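Local coordinates for phenazine biosynthesis protein PhzF family (Enterococcus faecalis, PDB 1S7J) that probably acts as an isomerase of the PhzF family, which shares its fold with diaminopimelate epimerase, at residues R189-F192 with N198-P201. Numbering follows the deposited sequence.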
# COMPACT_ATOMS: atom_id res chain seq x y z
N ARG A 189 -7.56 6.48 -5.19
CA ARG A 189 -6.25 7.04 -5.53
C ARG A 189 -5.80 7.69 -4.23
O ARG A 189 -6.62 8.28 -3.53
CB ARG A 189 -6.34 8.08 -6.65
CG ARG A 189 -6.55 7.50 -8.03
CD ARG A 189 -6.61 8.57 -9.08
NE ARG A 189 -5.35 9.31 -9.20
CZ ARG A 189 -5.12 10.24 -10.13
NH1 ARG A 189 -3.95 10.85 -10.16
NH2 ARG A 189 -6.06 10.57 -11.00
N THR A 190 -4.54 7.55 -3.89
CA THR A 190 -4.06 8.13 -2.65
C THR A 190 -2.87 9.07 -2.83
O THR A 190 -1.88 8.72 -3.48
CB THR A 190 -3.73 7.01 -1.59
OG1 THR A 190 -2.61 6.23 -2.02
CG2 THR A 190 -4.94 6.09 -1.41
N PHE A 191 -3.00 10.29 -2.30
CA PHE A 191 -1.95 11.30 -2.41
C PHE A 191 -1.32 11.59 -1.05
O PHE A 191 -2.03 11.76 -0.07
CB PHE A 191 -2.52 12.60 -3.00
CG PHE A 191 -3.49 12.39 -4.13
CD1 PHE A 191 -3.09 11.80 -5.32
CD2 PHE A 191 -4.83 12.76 -3.98
CE1 PHE A 191 -4.01 11.58 -6.36
CE2 PHE A 191 -5.75 12.54 -5.01
CZ PHE A 191 -5.33 11.95 -6.20
N PHE A 192 -0.00 11.68 -1.01
CA PHE A 192 0.71 11.96 0.23
C PHE A 192 1.81 13.02 0.03
O PHE A 192 2.98 12.76 0.31
CB PHE A 192 1.32 10.68 0.80
CG PHE A 192 0.31 9.63 1.15
CD1 PHE A 192 -0.03 8.63 0.23
CD2 PHE A 192 -0.32 9.64 2.40
CE1 PHE A 192 -0.99 7.67 0.55
CE2 PHE A 192 -1.28 8.69 2.72
CZ PHE A 192 -1.61 7.70 1.80
N ASN A 198 3.92 12.31 -3.72
CA ASN A 198 2.73 12.91 -4.35
C ASN A 198 1.53 11.94 -4.49
O ASN A 198 0.40 12.31 -4.17
CB ASN A 198 3.09 13.49 -5.73
CG ASN A 198 3.46 14.96 -5.66
OD1 ASN A 198 3.61 15.54 -4.58
ND2 ASN A 198 3.58 15.58 -6.83
N GLU A 199 1.79 10.75 -5.02
CA GLU A 199 0.75 9.73 -5.19
C GLU A 199 1.29 8.31 -5.08
O GLU A 199 2.20 7.91 -5.82
CB GLU A 199 0.02 9.88 -6.54
CG GLU A 199 -1.03 8.78 -6.77
CD GLU A 199 -1.82 8.93 -8.07
OE1 GLU A 199 -2.64 8.03 -8.34
OE2 GLU A 199 -1.63 9.92 -8.82
N ASP A 200 0.76 7.56 -4.12
CA ASP A 200 1.14 6.18 -3.92
C ASP A 200 0.25 5.42 -4.90
O ASP A 200 -0.96 5.69 -4.99
CB ASP A 200 0.84 5.75 -2.48
CG ASP A 200 1.75 4.63 -1.98
OD1 ASP A 200 1.52 4.14 -0.86
OD2 ASP A 200 2.70 4.25 -2.70
N PRO A 201 0.84 4.55 -5.75
CA PRO A 201 0.03 3.80 -6.72
C PRO A 201 -1.01 2.95 -6.00
O PRO A 201 -2.13 2.80 -6.48
CB PRO A 201 1.08 2.92 -7.42
CG PRO A 201 2.32 3.72 -7.33
CD PRO A 201 2.27 4.26 -5.92
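Thr190 OG1 lies 3.5 Å from Asp200 CB where strand 186-192 and the short strand 197-200 pair weakly as an antiparallel beta hairpin in this PhzF-family chain. Two backbone hydrogen bonds join the segments, and both are bent. Asp200 N donates to Thr190 O over 3.0 Å with an N-H...O angle of 142°, while Phe192 N donates to Asn198 O over 3.2 Å. CA-H...O contacts use the same two acceptors: Glu199 CA lies 3.3 Å from Thr190 O, and Phe191 CA also approaches Asn198 O.

The charged interaction is a side-on, two-nitrogen salt bridge between Arg189 and Glu199. Arg189 NH1 lies 2.8 Å from Glu199 OE2, on its syn side, with the oxygen near the guanidinium plane; Arg189 NE meets Glu199 OE1 at 3.1 Å from above the carboxylate plane. The planes are 25° apart, so the match is close but not coplanar. Glu199 runs fully extended, CG anti to the backbone N (chi1 177°), which carries its carboxylate out to the side of the hairpin where the Arg189 side chain also projects. The remaining nitrogen, Arg189 NH2, bonds to Val156 O and Ile159 O, so the guanidinium is held by both the hairpin partner and backbone carbonyls of another part of the chain.

Side-chain packing accompanies these bonds. The Phe191 ring lies alongside Glu199, whose CB sits at the ring edge and whose carboxylate is turned nearly perpendicular to the ring. Asp200 CB meets the Phe192 ring at its edge, 4.0 Å from CE1, while Thr190 OG1 is hydrogen-bonded to Gln227 OE1. The Asp200 side chain lies about 5 Å from that of Glu46, the predicted active-site residue, consistent with a place near the active site; its OD2 is hydrogen-bonded to Asn19 ND2.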